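Local coordinates for protein alkaline phosphatase (Thermus thermophilus, PDB 7KWD) that probably hydrolyses phosphate monoesters as a homodimeric, zinc- and magnesium-dependent alkaline phosphatase, working through a phosphorylated serine as in its relatives, at residues Y91-S95 with S96-N100; D317-T320 with G321-G324. All coordinates share one frame; numbering follows the deposited sequence.

Contact 1. Residues Y91-S95 with S96-N100; sequences YVTES and SAAGN. With ZN (zinc ion), chain E.
Glu94 meets Ser96 and Ala97 at the N-cap of helix 95-104, the helix that carries Ser95, the serine predicted to form the phosphoserine intermediate of the alkaline phosphatase fold, and it illustrates how an acidic side chain can cap a helix whose first residue is a zinc ligand. From CB the chain turns back over its own backbone: CG sits between the backbone N and the carbonyl carbon (chi1 48°), and a second bend at chi2 brings CD to the first turn. Glu94 OE1 takes the N-H of Ala97 on its syn lone pair, 3.0 Å from Ala97 N and almost straight at 171°. Glu94 OE2 accepts twice: Ser96 N approaches it from above the carboxylate plane at 3.1 Å, and Ser96 OG reaches it on the syn side at 2.6 Å. Arg159 forms a salt bridge to OE2, so the buried carboxylate is likely to remain ionised. Were Glu94 replaced by an alanine, the first-turn N-H groups of Ser96 and Ala97 would probably lose their side-chain acceptors, and Arg159 would lose this carboxylate as a partner. The backbone of Glu94 joins in as well, since its carbonyl O receives both Ala98 N, at 3.0 Å, and the hydroxyl of Thr93, the latter on a lone pair in the carbonyl plane. One residue on, the carbonyl O of Ser95 accepts from Gly99 N at 2.8 Å, a regular helical bond. The Ser95 side chain leaves the capping network for the active site, where OG binds the zinc ion at 2.1 Å.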
loop_
_atom_site.group_PDB
_atom_site.type_symbol
_atom_site.label_atom_id
_atom_site.label_comp_id
_atom_site.label_asym_id
_atom_site.label_seq_id
_atom_site.Cartn_x
_atom_site.Cartn_y
_atom_site.Cartn_z
ATOM N N TYR A 91 -12.761 -7.642 7.015
ATOM C CA TYR A 91 -11.977 -6.564 6.433
ATOM C C TYR A 91 -10.904 -7.043 5.490
ATOM O O TYR A 91 -10.269 -6.202 4.861
ATOM C CB TYR A 91 -11.375 -5.734 7.543
ATOM C CG TYR A 91 -12.441 -4.825 8.012
ATOM C CD1 TYR A 91 -12.735 -3.730 7.281
ATOM C CD2 TYR A 91 -13.235 -5.113 9.104
ATOM C CE1 TYR A 91 -13.691 -2.923 7.615
ATOM C CE2 TYR A 91 -14.233 -4.267 9.450
ATOM C CZ TYR A 91 -14.443 -3.156 8.681
ATOM O OH TYR A 91 -15.435 -2.193 8.891
ATOM N N VAL A 92 -10.728 -8.349 5.325
ATOM C CA VAL A 92 -9.854 -8.886 4.298
ATOM C C VAL A 92 -10.648 -9.852 3.442
ATOM O O VAL A 92 -11.111 -10.896 3.931
ATOM C CB VAL A 92 -8.628 -9.579 4.896
ATOM C CG1 VAL A 92 -7.723 -10.124 3.775
ATOM C CG2 VAL A 92 -7.896 -8.617 5.822
ATOM N N THR A 93 -10.787 -9.524 2.167
ATOM C CA THR A 93 -11.612 -10.311 1.269
ATOM C C THR A 93 -10.783 -11.453 0.712
ATOM O O THR A 93 -9.560 -11.438 0.765
ATOM C CB THR A 93 -12.120 -9.432 0.126
ATOM O OG1 THR A 93 -13.120 -10.090 -0.646
ATOM C CG2 THR A 93 -10.965 -9.080 -0.779
ATOM N N GLU A 94 -11.448 -12.412 0.095
ATOM C CA GLU A 94 -10.730 -13.220 -0.902
ATOM C C GLU A 94 -11.409 -13.010 -2.256
ATOM O O GLU A 94 -12.281 -12.141 -2.426
ATOM C CB GLU A 94 -10.613 -14.682 -0.464
ATOM C CG GLU A 94 -11.890 -15.293 0.018
ATOM C CD GLU A 94 -12.937 -15.336 -1.102
ATOM O OE1 GLU A 94 -13.754 -14.387 -1.175
ATOM O OE2 GLU A 94 -12.930 -16.292 -1.926
ATOM N N SER A 95 -10.992 -13.821 -3.227
ATOM C CA SER A 95 -11.220 -13.480 -4.624
ATOM C C SER A 95 -12.686 -13.585 -5.035
ATOM O O SER A 95 -13.145 -12.803 -5.878
ATOM C CB SER A 95 -10.363 -14.371 -5.509
ATOM O OG SER A 95 -9.150 -13.758 -5.813
ATOM N N SER A 96 -13.439 -14.566 -4.502
ATOM C CA SER A 96 -14.834 -14.712 -4.944
ATOM C C SER A 96 -15.678 -13.539 -4.471
ATOM O O SER A 96 -16.452 -12.967 -5.250
ATOM C CB SER A 96 -15.448 -16.029 -4.454
ATOM O OG SER A 96 -15.320 -16.175 -3.060
ATOM N N ALA A 97 -15.540 -13.151 -3.195
ATOM C CA ALA A 97 -16.288 -11.993 -2.720
ATOM C C ALA A 97 -15.836 -10.725 -3.432
ATOM O O ALA A 97 -16.652 -9.863 -3.761
ATOM C CB ALA A 97 -16.142 -11.860 -1.202
ATOM N N ALA A 98 -14.550 -10.611 -3.731
ATOM C CA ALA A 98 -14.077 -9.423 -4.435
ATOM C C ALA A 98 -14.642 -9.385 -5.839
ATOM O O ALA A 98 -15.179 -8.369 -6.288
ATOM C CB ALA A 98 -12.558 -9.412 -4.463
ATOM N N GLY A 99 -14.573 -10.518 -6.537
ATOM C CA GLY A 99 -15.150 -10.590 -7.866
ATOM C C GLY A 99 -16.641 -10.346 -7.844
ATOM O O GLY A 99 -17.181 -9.653 -8.711
ATOM N N ASN A 100 -17.323 -10.910 -6.841
ATOM C CA ASN A 100 -18.751 -10.675 -6.674
ATOM C C ASN A 100 -19.068 -9.193 -6.529
ATOM O O ASN A 100 -20.064 -8.707 -7.072
ATOM C CB ASN A 100 -19.256 -11.408 -5.443
ATOM C CG ASN A 100 -19.387 -12.888 -5.658
ATOM O OD1 ASN A 100 -19.172 -13.382 -6.757
ATOM N ND2 ASN A 100 -19.741 -13.610 -4.595
HETATM ZN ZN ZN E . -7.878 -12.141 -5.705
#

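Contact 2. Residues D317-T320 with G321-G324; sequences DHAT and GVGG. With ZN (zinc ion), chain E.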
loop_
_atom_site.group_PDB
_atom_site.type_symbol
_atom_site.label_atom_id
_atom_site.label_comp_id
_atom_site.label_asym_id
_atom_site.label_seq_id
_atom_site.Cartn_x
_atom_site.Cartn_y
_atom_site.Cartn_z
ATOM N N ASP A 317 -8.091 -6.499 -7.409
ATOM C CA ASP A 317 -9.209 -6.953 -6.575
ATOM C C ASP A 317 -8.925 -6.911 -5.080
ATOM O O ASP A 317 -9.869 -6.905 -4.289
ATOM C CB ASP A 317 -9.670 -8.362 -6.983
ATOM C CG ASP A 317 -8.674 -9.429 -6.685
ATOM O OD1 ASP A 317 -7.451 -9.169 -6.581
ATOM O OD2 ASP A 317 -9.129 -10.586 -6.574
ATOM N N HIS A 318 -7.657 -6.880 -4.685
ATOM C CA HIS A 318 -7.213 -6.681 -3.309
ATOM C C HIS A 318 -5.688 -6.779 -3.331
ATOM O O HIS A 318 -5.095 -7.295 -4.291
ATOM C CB HIS A 318 -7.751 -7.738 -2.338
ATOM C CG HIS A 318 -7.468 -9.113 -2.819
ATOM N ND1 HIS A 318 -6.230 -9.706 -2.677
ATOM C CD2 HIS A 318 -8.211 -9.960 -3.552
ATOM C CE1 HIS A 318 -6.241 -10.880 -3.265
ATOM N NE2 HIS A 318 -7.437 -11.061 -3.785
ATOM N N ALA A 319 -5.077 -6.331 -2.248
ATOM C CA ALA A 319 -3.656 -6.486 -2.050
ATOM C C ALA A 319 -3.355 -7.840 -1.410
ATOM O O ALA A 319 -4.185 -8.411 -0.694
ATOM C CB ALA A 319 -3.115 -5.363 -1.161
ATOM N N THR A 320 -2.141 -8.338 -1.665
ATOM C CA THR A 320 -1.692 -9.598 -1.084
ATOM C C THR A 320 -0.225 -9.499 -0.701
ATOM O O THR A 320 0.607 -9.023 -1.486
ATOM C CB THR A 320 -1.915 -10.762 -2.048
ATOM O OG1 THR A 320 -3.303 -10.857 -2.284
ATOM C CG2 THR A 320 -1.398 -12.097 -1.443
ATOM N N GLY A 321 0.076 -9.983 0.499
ATOM C CA GLY A 321 1.411 -9.965 1.036
ATOM C C GLY A 321 1.495 -9.083 2.261
ATOM O O GLY A 321 1.069 -9.496 3.338
ATOM N N VAL A 322 2.009 -7.855 2.135
ATOM C CA VAL A 322 2.442 -7.272 0.888
ATOM C C VAL A 322 3.955 -7.255 0.874
ATOM O O VAL A 322 4.589 -7.200 1.946
ATOM C CB VAL A 322 1.868 -5.843 0.705
ATOM C CG1 VAL A 322 0.343 -5.896 0.554
ATOM C CG2 VAL A 322 2.272 -4.923 1.827
ATOM N N GLY A 323 4.509 -7.281 -0.337
ATOM C CA GLY A 323 5.928 -7.421 -0.559
ATOM C C GLY A 323 6.629 -6.107 -0.856
ATOM O O GLY A 323 6.759 -5.692 -2.015
ATOM N N GLY A 324 7.132 -5.468 0.193
ATOM C CA GLY A 324 7.666 -4.119 0.084
ATOM C C GLY A 324 9.181 -4.090 -0.003
ATOM O O GLY A 324 9.884 -4.743 0.785
HETATM ZN ZN ZN E . -7.878 -12.141 -5.705
HETATM O O HOH W 1 2.495 -7.226 -2.297
#
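A local turn contact, made by backbone and small side chains, interrupts strand 310-325 just past two zinc ligands, as Thr320 runs into Gly321 and Val322. The bond between Gly321 and Val322 is a cis peptide, and Gly321 has backbone angles at which a side chain would press on the carbonyl O of Thr320. Two interactions span the break from that oxygen: Val322 CA directs its C-H at Thr320 O from 3.5 Å, and a water donates to Thr320 O at 2.7 Å while accepting from Gly323 N. Alongside, Ala319 CB packs on Val322 CG1 at 3.9 Å; this methyl lies beside the backbone N of Val322, anti to its carbonyl carbon (chi1 -66°).

Upstream, the segment turns to the metal. Asp317 OD2 and His318 NE2 each bind the zinc ion at 2.2 Å, and Asp47 and Ser95 complete the site. The far nitrogen of the imidazole helps, together with the zinc, to hold the ring's rotation: His318 ND1 donates to Ala319 O at 3.1 Å, with the acceptor close to the ring plane but the donor well above the carbonyl plane. Asp317 OD1 lies 3.2 Å above one face of the ring, offset toward its rim. Thr320 OG1 lies at the imidazole edge, in its plane; its hydroxyl is hydrogen-bonded to Asp275, a ligand of the other zinc.

Around the break, Thr320 rests on helix 273-280 and on His433 of strand 433-434, Asp317 packs against helix 95-104, and Val322 meets Glu52 of the second subunit.

In the fold
Contact 1 comes first along the chain, where the loop after strand 80-84 enters helix 95-104; contact 2 follows more than two hundred residues later, in the interrupted strand 310-325. Their centres are about 13 Å apart, yet the two regions meet at one zinc ion, with Ser95 OG probably hydrogen-bonded to Asp317 OD2 at 3.3 Å. Packing adds to this junction: Ala98 lies against Asp317, and Thr93 against His318. Helix start and strand thus bring the predicted nucleophile and two metal ligands together, as expected for a metal-dependent phosphatase. Both contacts also reach the second subunit, placing this part of the active site close to the dimer interface.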